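Local structure of NTF2 fold protein loop-helix-loop design NT-9 (6W90) at residues Glu72-Gln77 / Glu86-Ser91; His82-Ile87 / Thr97-Val102. The protein is a de novo designed protein with an NTF2-like fold, of no known natural function, which holds a phospholipid in its pocket in the crystal. One frame throughout, in Å; residues are numbered along the deposited sequence.

Interaction 1: Glu72-Gln77 / Glu86-Ser91; sequences EIRKVQ and EIELES. With 3PE (1,2-Distearoyl-sn-glycerophosphoethanolamine), chain B.
Glu72 and Glu88 form an antiparallel hydrogen-bonded pair, with Glu88 N to Glu72 O at 2.7 Å, and Ile73 and Ile87 follow as a non-hydrogen-bonded pair; the register then slips by one residue. At the slip, a classic beta bulge sets Arg74 and Lys75 both opposite Glu86, whose carbonyl O accepts Arg74 N at 2.8 Å and, more weakly, Lys75 N at 3.3 Å. Arg74 takes a near-helical backbone turn there (psi -21°), the local kink that absorbs the extra residue. Its side chain folds back at chi2 and chi3, laying Arg74 CG 3.6 Å from Glu88 CB and carrying the guanidinium to the carboxylate of Glu88. That group meets the guanidinium edge with the two planes at right angles; the salt bridge between Arg74 NH1 and Glu88 OE1 is modelled very short, so its exact length is doubtful. Lys75 offers its methylenes rather than its ammonium to the Glu86 carboxylate: Lys75 CE lies 3.4 Å from Glu86 OE1, while Lys75 NZ stays 4.8 Å from Glu86 OE1. On the same face, Glu72 OE2 lies 3.6 Å from Glu90 OE1, a like-charge approach probably eased by Arg70, which forms a salt bridge with Glu72 and a long, weak ion pair with Glu90. The other face is apolar, with Ile73 CG1 against Ile87 CG1 at 4.1 Å. Further along, Leu89 CD1 touches the ester carbonyl oxygen O32 of the bound phospholipid, at the pocket wall. Strands 70-79 and 82-91 form a hairpin at one side of the NTF2-like sheet, strand 70-79 being one of its two edge strands. Helix 6-22 lies against the isoleucine face, where Val13 touches both Ile73 and Ile87 and Arg10 bonds the carbonyl of Ile73; strand 94-105 flanks the far side of strand 82-91.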
ATOM      1  N   GLU A  72      11.689  -0.353   5.158  1.00 24.80           N
ATOM      2  CA  GLU A  72      12.373   0.850   4.707  1.00 25.58           C
ATOM      3  C   GLU A  72      11.914   1.218   3.302  1.00 25.04           C
ATOM      4  O   GLU A  72      11.822   0.348   2.437  1.00 25.94           O
ATOM      5  CB  GLU A  72      13.900   0.664   4.650  1.00 31.97           C
ATOM      6  CG  GLU A  72      14.564   0.079   5.869  1.00 47.65           C
ATOM      7  CD  GLU A  72      16.061  -0.078   5.668  1.00 63.90           C
ATOM      8  OE1 GLU A  72      16.673   0.832   5.064  1.00 64.04           O
ATOM      9  OE2 GLU A  72      16.612  -1.119   6.094  1.00 72.02           O
ATOM     10  N   ILE A  73      11.723   2.512   3.055  1.00 22.28           N
ATOM     11  CA  ILE A  73      11.434   3.010   1.719  1.00 24.43           C
ATOM     12  C   ILE A  73      12.741   3.076   0.950  1.00 24.30           C
ATOM     13  O   ILE A  73      13.670   3.784   1.359  1.00 29.08           O
ATOM     14  CB  ILE A  73      10.776   4.390   1.775  1.00 28.29           C
ATOM     15  CG1 ILE A  73       9.464   4.337   2.539  1.00 30.89           C
ATOM     16  CG2 ILE A  73      10.559   4.864   0.363  1.00 28.90           C
ATOM     17  CD1 ILE A  73       8.884   5.713   2.778  1.00 34.36           C
ATOM     18  N   ARG A  74      12.806   2.375  -0.176  1.00 21.75           N
ATOM     19  CA  ARG A  74      14.021   2.337  -0.966  1.00 24.79           C
ATOM     20  C   ARG A  74      13.996   3.220  -2.196  1.00 27.43           C
ATOM     21  O   ARG A  74      15.071   3.533  -2.730  1.00 28.69           O
ATOM     22  CB  ARG A  74      14.322   0.914  -1.457  1.00 27.75           C
ATOM     23  CG  ARG A  74      14.760  -0.088  -0.383  1.00 31.46           C
ATOM     24  CD  ARG A  74      16.092   0.232   0.294  1.00 44.29           C
ATOM     25  NE  ARG A  74      17.181   0.315  -0.679  1.00 59.35           N
ATOM     26  CZ  ARG A  74      17.931  -0.710  -1.078  1.00 69.04           C
ATOM     27  NH1 ARG A  74      17.731  -1.924  -0.583  1.00 72.41           N
ATOM     28  NH2 ARG A  74      18.888  -0.517  -1.977  1.00 70.90           N
ATOM     29  N   LYS A  75      12.809   3.579  -2.681  1.00 25.76           N
ATOM     30  CA  LYS A  75      12.682   4.401  -3.877  1.00 25.80           C
ATOM     31  C   LYS A  75      11.366   5.162  -3.824  1.00 22.34           C
ATOM     32  O   LYS A  75      10.320   4.586  -3.535  1.00 20.74           O
ATOM     33  CB  LYS A  75      12.747   3.521  -5.134  1.00 30.54           C
ATOM     34  CG  LYS A  75      12.532   4.213  -6.458  1.00 33.64           C
ATOM     35  CD  LYS A  75      12.993   3.284  -7.583  1.00 44.28           C
ATOM     36  CE  LYS A  75      11.912   3.051  -8.606  1.00 52.35           C
ATOM     37  NZ  LYS A  75      11.868   4.167  -9.615  1.00 55.19           N
ATOM     38  N   VAL A  76      11.424   6.457  -4.122  1.00 24.92           N
ATOM     39  CA  VAL A  76      10.234   7.218  -4.483  1.00 22.77           C
ATOM     40  C   VAL A  76      10.559   7.975  -5.763  1.00 22.75           C
ATOM     41  O   VAL A  76      11.583   8.657  -5.834  1.00 24.46           O
ATOM     42  CB  VAL A  76       9.777   8.194  -3.380  1.00 28.13           C
ATOM     43  CG1 VAL A  76       8.555   9.005  -3.871  1.00 31.16           C
ATOM     44  CG2 VAL A  76       9.442   7.473  -2.070  1.00 29.24           C
ATOM     45  N   GLN A  77       9.699   7.859  -6.782  0.66 23.01           N
ATOM     46  CA  GLN A  77       9.831   8.591  -8.042  0.66 24.47           C
ATOM     47  C   GLN A  77       8.489   9.200  -8.410  0.66 22.61           C
ATOM     48  O   GLN A  77       7.501   8.465  -8.535  0.66 20.23           O
ATOM     49  CB  GLN A  77      10.285   7.648  -9.164  0.66 29.75           C
ATOM     50  CG  GLN A  77      10.362   8.279 -10.562  0.66 36.72           C
ATOM     51  CD  GLN A  77      11.640   9.039 -10.758  0.66 42.12           C
ATOM     52  OE1 GLN A  77      12.352   9.322  -9.791  0.66 42.32           O
ATOM     53  NE2 GLN A  77      11.947   9.380 -12.004  0.66 44.68           N
ATOM     54  N   GLU A  86       8.893   2.063  -3.741  1.00 19.50           N
ATOM     55  CA  GLU A  86       9.385   0.728  -3.410  1.00 20.61           C
ATOM     56  C   GLU A  86       9.756   0.681  -1.941  1.00 18.35           C
ATOM     57  O   GLU A  86      10.473   1.560  -1.442  1.00 19.91           O
ATOM     58  CB  GLU A  86      10.596   0.335  -4.230  1.00 26.36           C
ATOM     59  CG  GLU A  86      10.355   0.179  -5.685  1.00 38.79           C
ATOM     60  CD  GLU A  86      11.644  -0.229  -6.408  1.00 52.97           C
ATOM     61  OE1 GLU A  86      11.663  -0.160  -7.656  1.00 61.74           O
ATOM     62  OE2 GLU A  86      12.633  -0.603  -5.726  1.00 54.03           O
ATOM     63  N   ILE A  87       9.225  -0.317  -1.252  1.00 21.73           N
ATOM     64  CA  ILE A  87       9.461  -0.516   0.164  1.00 21.02           C
ATOM     65  C   ILE A  87      10.089  -1.884   0.342  1.00 22.34           C
ATOM     66  O   ILE A  87       9.625  -2.866  -0.236  1.00 24.18           O
ATOM     67  CB  ILE A  87       8.163  -0.406   0.975  1.00 24.68           C
ATOM     68  CG1 ILE A  87       7.616   1.020   0.881  1.00 23.52           C
ATOM     69  CG2 ILE A  87       8.475  -0.707   2.421  1.00 29.13           C
ATOM     70  CD1 ILE A  87       6.243   1.155   1.419  1.00 26.20           C
ATOM     71  N   GLU A  88      11.159  -1.944   1.102  1.00 20.95           N
ATOM     72  CA  GLU A  88      11.819  -3.206   1.392  1.00 21.65           C
ATOM     73  C   GLU A  88      11.421  -3.658   2.786  1.00 22.22           C
ATOM     74  O   GLU A  88      11.407  -2.866   3.730  1.00 23.64           O
ATOM     75  CB  GLU A  88      13.307  -2.988   1.234  1.00 31.02           C
ATOM     76  CG  GLU A  88      14.195  -4.113   1.470  1.00 40.58           C
ATOM     77  CD  GLU A  88      15.598  -3.620   1.228  1.00 46.13           C
ATOM     78  OE1 GLU A  88      15.898  -3.400   0.033  1.00 46.67           O
ATOM     79  OE2 GLU A  88      16.338  -3.378   2.218  1.00 49.16           O
ATOM     80  N   LEU A  89      11.057  -4.929   2.894  1.00 21.54           N
ATOM     81  CA  LEU A  89      10.601  -5.553   4.128  1.00 19.86           C
ATOM     82  C   LEU A  89      11.544  -6.702   4.404  1.00 24.80           C
ATOM     83  O   LEU A  89      11.867  -7.462   3.491  1.00 26.25           O
ATOM     84  CB  LEU A  89       9.176  -6.051   3.984  1.00 21.29           C
ATOM     85  CG  LEU A  89       8.172  -5.143   3.281  1.00 28.40           C
ATOM     86  CD1 LEU A  89       6.959  -5.954   2.793  1.00 36.48           C
ATOM     87  CD2 LEU A  89       7.749  -4.179   4.255  1.00 31.72           C
ATOM     88  N   GLU A  90      12.043  -6.786   5.627  1.00 20.48           N
ATOM     89  CA  GLU A  90      13.040  -7.781   5.928  1.00 24.48           C
ATOM     90  C   GLU A  90      12.678  -8.550   7.179  1.00 23.37           C
ATOM     91  O   GLU A  90      12.158  -7.995   8.145  1.00 24.36           O
ATOM     92  CB  GLU A  90      14.397  -7.180   6.195  1.00 30.49           C
ATOM     93  CG  GLU A  90      14.976  -6.305   5.150  1.00 48.80           C
ATOM     94  CD  GLU A  90      16.389  -5.910   5.529  1.00 64.51           C
ATOM     95  OE1 GLU A  90      16.673  -4.692   5.572  1.00 69.23           O
ATOM     96  OE2 GLU A  90      17.192  -6.832   5.823  1.00 67.85           O
ATOM     97  N   SER A  91      13.041  -9.824   7.172  1.00 24.72           N
ATOM     98  CA  SER A  91      12.948 -10.658   8.360  1.00 29.22           C
ATOM     99  C   SER A  91      14.034 -11.718   8.270  1.00 24.78           C
ATOM    100  O   SER A  91      14.024 -12.515   7.336  1.00 27.56           O
ATOM    101  CB  SER A  91      11.577 -11.314   8.456  1.00 38.87           C
ATOM    102  OG  SER A  91      11.523 -12.199   9.555  1.00 45.70           O
TER
HETATM  103  P   3PE B 201       8.868 -10.319  -3.264  1.00 33.40           P
HETATM  104  N   3PE B 201       7.605  -9.305  -7.332  1.00 78.91           N
HETATM  105  O11 3PE B 201       7.636  -9.572  -2.466  1.00 44.36           O
HETATM  106  O12 3PE B 201      10.179  -9.673  -2.901  1.00 30.56           O
HETATM  107  O13 3PE B 201       8.666 -10.055  -4.892  1.00 43.90           O
HETATM  108  O14 3PE B 201       8.877 -11.833  -3.054  1.00 31.72           O
HETATM  109  C11 3PE B 201       8.940  -8.779  -5.414  1.00 61.76           C
HETATM  110  C12 3PE B 201       8.917  -8.834  -6.936  1.00 72.87           C
HETATM  111  C1  3PE B 201       6.347 -10.093  -2.646  1.00 63.06           C
HETATM  112  C2  3PE B 201       5.342  -9.427  -1.694  1.00 71.51           C
HETATM  113  C3  3PE B 201       5.678  -7.933  -1.695  1.00 71.30           C
HETATM  114  O31 3PE B 201       4.641  -7.175  -1.146  1.00 67.92           O
HETATM  115  O32 3PE B 201       5.141  -8.108   0.831  1.00 70.42           O
HETATM  116  C31 3PE B 201       4.421  -7.402   0.217  1.00 65.63           C
HETATM  117  C32 3PE B 201       3.237  -6.729   0.900  1.00 58.17           C
HETATM  118  C33 3PE B 201       3.341  -6.719   2.423  1.00 51.56           C
HETATM  119  C34 3PE B 201       2.687  -5.416   2.883  1.00 48.90           C
HETATM  120  C35 3PE B 201       2.322  -5.439   4.362  1.00 50.96           C
HETATM  121  C36 3PE B 201       3.180  -4.406   5.100  1.00 56.99           C
HETATM  122  C37 3PE B 201       2.667  -2.974   4.896  1.00 62.12           C
HETATM  123  C38 3PE B 201       3.186  -2.322   3.608  1.00 61.84           C
HETATM  124  C39 3PE B 201       3.374  -0.805   3.763  1.00 59.02           C
HETATM  125  C3A 3PE B 201       2.037  -0.065   3.900  1.00 56.09           C
HETATM  126  C3B 3PE B 201       2.193   1.447   3.697  1.00 54.86           C
HETATM  127  C3C 3PE B 201       1.700   1.848   2.305  1.00 54.50           C
HETATM  128  C3D 3PE B 201       1.546   3.365   2.178  1.00 55.47           C
HETATM  129  C3E 3PE B 201       1.254   3.716   0.714  1.00 59.30           C
HETATM  130  C3F 3PE B 201       1.538   5.199   0.443  1.00 68.83           C
HETATM  131  C3G 3PE B 201       1.319   5.530  -1.039  1.00 75.69           C
HETATM  132  C3H 3PE B 201       2.155   6.720  -1.533  1.00 79.83           C
HETATM  133  C3I 3PE B 201       1.573   8.079  -1.134  1.00 79.67           C
HETATM  134  O21 3PE B 201       4.049  -9.661  -2.174  1.00 73.70           O
HETATM  135  O22 3PE B 201       3.380 -10.798  -0.323  1.00 72.47           O
HETATM  136  C21 3PE B 201       3.126 -10.432  -1.430  1.00 69.83           C
HETATM  137  C22 3PE B 201       1.782 -10.792  -2.095  1.00 59.07           C
HETATM  138  C23 3PE B 201       0.578 -10.092  -1.447  1.00 51.97           C
HETATM  139  C24 3PE B 201       0.486  -8.604  -1.803  1.00 45.45           C
HETATM  140  C25 3PE B 201      -0.628  -7.883  -1.024  1.00 44.62           C
HETATM  141  C26 3PE B 201      -0.312  -6.386  -1.045  1.00 47.22           C
HETATM  142  C27 3PE B 201      -1.232  -5.558  -0.146  1.00 47.37           C
HETATM  143  C28 3PE B 201      -0.796  -4.084  -0.131  1.00 46.08           C
HETATM  144  C29 3PE B 201      -1.304  -3.232  -1.310  1.00 48.42           C
HETATM  145  C2A 3PE B 201      -1.089  -1.726  -1.057  1.00 47.53           C
HETATM  146  C2B 3PE B 201      -2.348  -0.995  -0.590  1.00 44.68           C
HETATM  147  C2C 3PE B 201      -1.999   0.347   0.062  1.00 43.81           C
HETATM  148  C2D 3PE B 201      -3.044   0.662   1.130  1.00 43.45           C
HETATM  149  C2E 3PE B 201      -2.898   2.068   1.696  1.00 43.78           C
HETATM  150  C2F 3PE B 201      -1.877   2.093   2.831  1.00 45.98           C

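Interaction 2: His82-Ile87 / Thr97-Val102; sequences HVRVEI and TFEIEV. With 3PE (1,2-Distearoyl-sn-glycerophosphoethanolamine), chain B.
Glu101 OE2 is gripped by two basic groups: His82 NE2 donates to it at 2.7 Å, and Arg84 NH2 makes a salt bridge with it at 3.1 Å. The histidine bond lies in the ring plane but reaches the anti side of the carboxylate from well out of the carboxylate plane, which stands 84° to the ring. His82 ND1 is hydrogen-bonded to Glu103, so two carboxylates probably favour a charged imidazole. Arg84 binds a second acid: a bend at chi3 (-59°) swings NH1 to Glu99 OE2, 3.1 Å away and approached from above the carboxylate plane, while Glu101 CG rests over one guanidinium face. Glu99 OE2 is also only 3.0 Å from Glu86 OE1, a crowding of acids that may raise the proton affinity of one of them. The strands form a regular antiparallel hairpin of the NTF2-like sheet, without the bulge of the neighbouring pair, and the acid-rich face backs an apolar one shared between helix 6-22 and the lipid. On it Val83 packs on Val102 and Val85 on Ile100, with Ile9 of the helix against both valines, and Ile87 CD1 meets the edge of the Phe98 ring, 3.9 Å from Phe98 CD2. With CG anti to the backbone N (chi1 175°), Phe98 meets the lipid, acyl carbon C2A lying at the ring edge 3.3 Å from Phe98 CZ. At the lipid headgroup, Thr97 N donates to phosphate oxygen O12 at 2.9 Å.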
ATOM      1  N   HIS A  82       1.652  10.816 -11.035  1.00 23.32           N
ATOM      2  CA  HIS A  82       2.034   9.408 -11.058  1.00 23.93           C
ATOM      3  C   HIS A  82       3.218   9.192 -10.133  1.00 24.93           C
ATOM      4  O   HIS A  82       4.267   9.816 -10.303  1.00 28.27           O
ATOM      5  CB  HIS A  82       2.427   8.994 -12.476  1.00 22.93           C
ATOM      6  CG  HIS A  82       2.472   7.515 -12.671  1.00 20.58           C
ATOM      7  ND1 HIS A  82       1.323   6.769 -12.752  1.00 20.83           N
ATOM      8  CD2 HIS A  82       3.503   6.645 -12.797  1.00 20.71           C
ATOM      9  CE1 HIS A  82       1.636   5.495 -12.922  1.00 20.49           C
ATOM     10  NE2 HIS A  82       2.955   5.391 -12.939  1.00 21.13           N
ATOM     11  N   VAL A  83       3.070   8.294  -9.183  1.00 20.45           N
ATOM     12  CA  VAL A  83       4.071   8.078  -8.149  1.00 21.56           C
ATOM     13  C   VAL A  83       4.464   6.616  -8.143  1.00 19.78           C
ATOM     14  O   VAL A  83       3.590   5.753  -8.226  1.00 21.81           O
ATOM     15  CB  VAL A  83       3.512   8.459  -6.768  1.00 22.92           C
ATOM     16  CG1 VAL A  83       4.585   8.202  -5.658  1.00 25.29           C
ATOM     17  CG2 VAL A  83       2.989   9.892  -6.775  1.00 27.90           C
ATOM     18  N   ARG A  84       5.753   6.347  -7.992  1.00 18.92           N
ATOM     19  CA  ARG A  84       6.248   4.993  -7.776  1.00 21.68           C
ATOM     20  C   ARG A  84       6.930   4.923  -6.419  1.00 19.78           C
ATOM     21  O   ARG A  84       7.747   5.792  -6.103  1.00 21.46           O
ATOM     22  CB  ARG A  84       7.234   4.575  -8.858  1.00 26.74           C
ATOM     23  CG  ARG A  84       7.633   3.113  -8.689  1.00 37.43           C
ATOM     24  CD  ARG A  84       8.499   2.635  -9.836  1.00 44.08           C
ATOM     25  NE  ARG A  84       7.747   2.794 -11.075  1.00 43.95           N
ATOM     26  CZ  ARG A  84       7.019   1.840 -11.644  1.00 36.35           C
ATOM     27  NH1 ARG A  84       6.970   0.614 -11.135  1.00 35.57           N
ATOM     28  NH2 ARG A  84       6.384   2.104 -12.773  1.00 26.96           N
ATOM     29  N   VAL A  85       6.594   3.902  -5.628  1.00 19.27           N
ATOM     30  CA  VAL A  85       7.171   3.697  -4.301  1.00 19.99           C
ATOM     31  C   VAL A  85       7.655   2.258  -4.196  1.00 18.69           C
ATOM     32  O   VAL A  85       6.911   1.341  -4.524  1.00 19.60           O
ATOM     33  CB  VAL A  85       6.135   3.992  -3.209  1.00 21.15           C
ATOM     34  CG1 VAL A  85       6.692   3.723  -1.804  1.00 24.27           C
ATOM     35  CG2 VAL A  85       5.728   5.445  -3.317  1.00 21.85           C
ATOM     36  N   GLU A  86       8.893   2.063  -3.741  1.00 19.50           N
ATOM     37  CA  GLU A  86       9.385   0.728  -3.410  1.00 20.61           C
ATOM     38  C   GLU A  86       9.756   0.681  -1.941  1.00 18.35           C
ATOM     39  O   GLU A  86      10.473   1.560  -1.442  1.00 19.91           O
ATOM     40  CB  GLU A  86      10.596   0.335  -4.230  1.00 26.36           C
ATOM     41  CG  GLU A  86      10.355   0.179  -5.685  1.00 38.79           C
ATOM     42  CD  GLU A  86      11.644  -0.229  -6.408  1.00 52.97           C
ATOM     43  OE1 GLU A  86      11.663  -0.160  -7.656  1.00 61.74           O
ATOM     44  OE2 GLU A  86      12.633  -0.603  -5.726  1.00 54.03           O
ATOM     45  N   ILE A  87       9.225  -0.317  -1.252  1.00 21.73           N
ATOM     46  CA  ILE A  87       9.461  -0.516   0.164  1.00 21.02           C
ATOM     47  C   ILE A  87      10.089  -1.884   0.342  1.00 22.34           C
ATOM     48  O   ILE A  87       9.625  -2.866  -0.236  1.00 24.18           O
ATOM     49  CB  ILE A  87       8.163  -0.406   0.975  1.00 24.68           C
ATOM     50  CG1 ILE A  87       7.616   1.020   0.881  1.00 23.52           C
ATOM     51  CG2 ILE A  87       8.475  -0.707   2.421  1.00 29.13           C
ATOM     52  CD1 ILE A  87       6.243   1.155   1.419  1.00 26.20           C
ATOM     53  N   THR A  97      10.263  -7.128  -1.576  1.00 27.25           N
ATOM     54  CA  THR A  97      10.147  -5.794  -2.139  1.00 24.76           C
ATOM     55  C   THR A  97       8.701  -5.549  -2.519  1.00 26.50           C
ATOM     56  O   THR A  97       8.140  -6.283  -3.339  1.00 28.65           O
ATOM     57  CB  THR A  97      11.073  -5.600  -3.322  1.00 31.10           C
ATOM     58  OG1 THR A  97      12.370  -6.077  -2.969  1.00 39.05           O
ATOM     59  CG2 THR A  97      11.136  -4.126  -3.631  1.00 36.18           C
ATOM     60  N   PHE A  98       8.094  -4.563  -1.857  1.00 28.55           N
ATOM     61  CA  PHE A  98       6.729  -4.107  -2.084  1.00 27.71           C
ATOM     62  C   PHE A  98       6.828  -2.880  -2.980  1.00 26.45           C
ATOM     63  O   PHE A  98       7.294  -1.827  -2.536  1.00 25.08           O
ATOM     64  CB  PHE A  98       6.092  -3.793  -0.733  1.00 26.98           C
ATOM     65  CG  PHE A  98       4.731  -3.193  -0.805  1.00 33.94           C
ATOM     66  CD1 PHE A  98       3.676  -3.889  -1.343  1.00 36.90           C
ATOM     67  CD2 PHE A  98       4.507  -1.919  -0.336  1.00 42.26           C
ATOM     68  CE1 PHE A  98       2.425  -3.345  -1.386  1.00 35.12           C
ATOM     69  CE2 PHE A  98       3.245  -1.372  -0.403  1.00 42.78           C
ATOM     70  CZ  PHE A  98       2.204  -2.106  -0.914  1.00 36.68           C
ATOM     71  N   GLU A  99       6.486  -3.034  -4.253  1.00 23.09           N
ATOM     72  CA  GLU A  99       6.646  -1.960  -5.217  1.00 26.26           C
ATOM     73  C   GLU A  99       5.288  -1.611  -5.789  1.00 24.71           C
ATOM     74  O   GLU A  99       4.583  -2.507  -6.271  1.00 25.97           O
ATOM     75  CB  GLU A  99       7.571  -2.337  -6.375  1.00 32.35           C
ATOM     76  CG  GLU A  99       7.609  -1.227  -7.443  1.00 50.14           C
ATOM     77  CD  GLU A  99       8.697  -1.378  -8.501  1.00 63.25           C
ATOM     78  OE1 GLU A  99       9.174  -2.514  -8.717  1.00 69.39           O
ATOM     79  OE2 GLU A  99       9.063  -0.346  -9.116  1.00 63.96           O
ATOM     80  N   ILE A 100       4.931  -0.322  -5.783  1.00 20.39           N
ATOM     81  CA  ILE A 100       3.616   0.065  -6.257  1.00 21.62           C
ATOM     82  C   ILE A 100       3.713   1.311  -7.107  1.00 19.44           C
ATOM     83  O   ILE A 100       4.587   2.166  -6.917  1.00 20.64           O
ATOM     84  CB  ILE A 100       2.572   0.314  -5.138  1.00 23.46           C
ATOM     85  CG1 ILE A 100       3.034   1.377  -4.147  1.00 23.82           C
ATOM     86  CG2 ILE A 100       2.219  -1.035  -4.470  1.00 25.79           C
ATOM     87  CD1 ILE A 100       1.889   1.792  -3.137  1.00 28.48           C
ATOM     88  N   GLU A 101       2.806   1.385  -8.066  1.00 18.26           N
ATOM     89  CA  GLU A 101       2.583   2.551  -8.885  1.00 18.71           C
ATOM     90  C   GLU A 101       1.253   3.140  -8.486  1.00 20.04           C
ATOM     91  O   GLU A 101       0.268   2.413  -8.394  1.00 21.35           O
ATOM     92  CB  GLU A 101       2.474   2.183 -10.342  1.00 28.03           C
ATOM     93  CG  GLU A 101       3.650   2.352 -11.191  1.00 31.32           C
ATOM     94  CD  GLU A 101       3.297   1.965 -12.633  1.00 28.11           C
ATOM     95  OE1 GLU A 101       2.838   0.811 -12.887  1.00 32.85           O
ATOM     96  OE2 GLU A 101       3.440   2.828 -13.512  1.00 25.15           O
ATOM     97  N   VAL A 102       1.192   4.457  -8.328  1.00 20.04           N
ATOM     98  CA  VAL A 102       0.047   5.140  -7.751  1.00 22.42           C
ATOM     99  C   VAL A 102      -0.324   6.304  -8.657  1.00 22.55           C
ATOM    100  O   VAL A 102       0.563   6.961  -9.211  1.00 26.36           O
ATOM    101  CB  VAL A 102       0.424   5.679  -6.361  1.00 25.15           C
ATOM    102  CG1 VAL A 102      -0.645   6.484  -5.795  1.00 32.55           C
ATOM    103  CG2 VAL A 102       0.731   4.535  -5.424  1.00 23.95           C
TER
HETATM  104  P   3PE B 201       8.868 -10.319  -3.264  1.00 33.40           P
HETATM  105  N   3PE B 201       7.605  -9.305  -7.332  1.00 78.91           N
HETATM  106  O11 3PE B 201       7.636  -9.572  -2.466  1.00 44.36           O
HETATM  107  O12 3PE B 201      10.179  -9.673  -2.901  1.00 30.56           O
HETATM  108  O13 3PE B 201       8.666 -10.055  -4.892  1.00 43.90           O
HETATM  109  O14 3PE B 201       8.877 -11.833  -3.054  1.00 31.72           O
HETATM  110  C11 3PE B 201       8.940  -8.779  -5.414  1.00 61.76           C
HETATM  111  C12 3PE B 201       8.917  -8.834  -6.936  1.00 72.87           C
HETATM  112  C1  3PE B 201       6.347 -10.093  -2.646  1.00 63.06           C
HETATM  113  C2  3PE B 201       5.342  -9.427  -1.694  1.00 71.51           C
HETATM  114  C3  3PE B 201       5.678  -7.933  -1.695  1.00 71.30           C
HETATM  115  O31 3PE B 201       4.641  -7.175  -1.146  1.00 67.92           O
HETATM  116  O32 3PE B 201       5.141  -8.108   0.831  1.00 70.42           O
HETATM  117  C31 3PE B 201       4.421  -7.402   0.217  1.00 65.63           C
HETATM  118  C32 3PE B 201       3.237  -6.729   0.900  1.00 58.17           C
HETATM  119  C33 3PE B 201       3.341  -6.719   2.423  1.00 51.56           C
HETATM  120  C34 3PE B 201       2.687  -5.416   2.883  1.00 48.90           C
HETATM  121  C35 3PE B 201       2.322  -5.439   4.362  1.00 50.96           C
HETATM  122  C36 3PE B 201       3.180  -4.406   5.100  1.00 56.99           C
HETATM  123  C37 3PE B 201       2.667  -2.974   4.896  1.00 62.12           C
HETATM  124  C38 3PE B 201       3.186  -2.322   3.608  1.00 61.84           C
HETATM  125  C39 3PE B 201       3.374  -0.805   3.763  1.00 59.02           C
HETATM  126  C3A 3PE B 201       2.037  -0.065   3.900  1.00 56.09           C
HETATM  127  C3B 3PE B 201       2.193   1.447   3.697  1.00 54.86           C
HETATM  128  C3C 3PE B 201       1.700   1.848   2.305  1.00 54.50           C
HETATM  129  C3D 3PE B 201       1.546   3.365   2.178  1.00 55.47           C
HETATM  130  C3E 3PE B 201       1.254   3.716   0.714  1.00 59.30           C
HETATM  131  C3F 3PE B 201       1.538   5.199   0.443  1.00 68.83           C
HETATM  132  C3G 3PE B 201       1.319   5.530  -1.039  1.00 75.69           C
HETATM  133  C3H 3PE B 201       2.155   6.720  -1.533  1.00 79.83           C
HETATM  134  C3I 3PE B 201       1.573   8.079  -1.134  1.00 79.67           C
HETATM  135  O21 3PE B 201       4.049  -9.661  -2.174  1.00 73.70           O
HETATM  136  O22 3PE B 201       3.380 -10.798  -0.323  1.00 72.47           O
HETATM  137  C21 3PE B 201       3.126 -10.432  -1.430  1.00 69.83           C
HETATM  138  C22 3PE B 201       1.782 -10.792  -2.095  1.00 59.07           C
HETATM  139  C23 3PE B 201       0.578 -10.092  -1.447  1.00 51.97           C
HETATM  140  C24 3PE B 201       0.486  -8.604  -1.803  1.00 45.45           C
HETATM  141  C25 3PE B 201      -0.628  -7.883  -1.024  1.00 44.62           C
HETATM  142  C26 3PE B 201      -0.312  -6.386  -1.045  1.00 47.22           C
HETATM  143  C27 3PE B 201      -1.232  -5.558  -0.146  1.00 47.37           C
HETATM  144  C28 3PE B 201      -0.796  -4.084  -0.131  1.00 46.08           C
HETATM  145  C29 3PE B 201      -1.304  -3.232  -1.310  1.00 48.42           C
HETATM  146  C2A 3PE B 201      -1.089  -1.726  -1.057  1.00 47.53           C
HETATM  147  C2B 3PE B 201      -2.348  -0.995  -0.590  1.00 44.68           C
HETATM  148  C2C 3PE B 201      -1.999   0.347   0.062  1.00 43.81           C
HETATM  149  C2D 3PE B 201      -3.044   0.662   1.130  1.00 43.45           C
HETATM  150  C2E 3PE B 201      -2.898   2.068   1.696  1.00 43.78           C
HETATM  151  C2F 3PE B 201      -1.877   2.093   2.831  1.00 45.98           C

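In the fold
After two N-terminal helices, the first short strands and helix 54-64, the chain enters strand 70-79, turns, and returns along strand 82-91; interaction 1 closes that hairpin. The chain turns again after residue 91 and strand 94-105 comes back alongside, closed by interaction 2. The two loops overlap rather than nest: residues 82-91 lie within both, and Glu86 and Ile87 serve both contacts, one neighbour on each flank. Gln77 O and Arg84 N, 2.8 Å apart, probably form a hydrogen bond that links the contacts directly. The result is an antiparallel meander running inward from the edge strand 70-79, lying against helix 6-22 and forming part of the wall around the phospholipid.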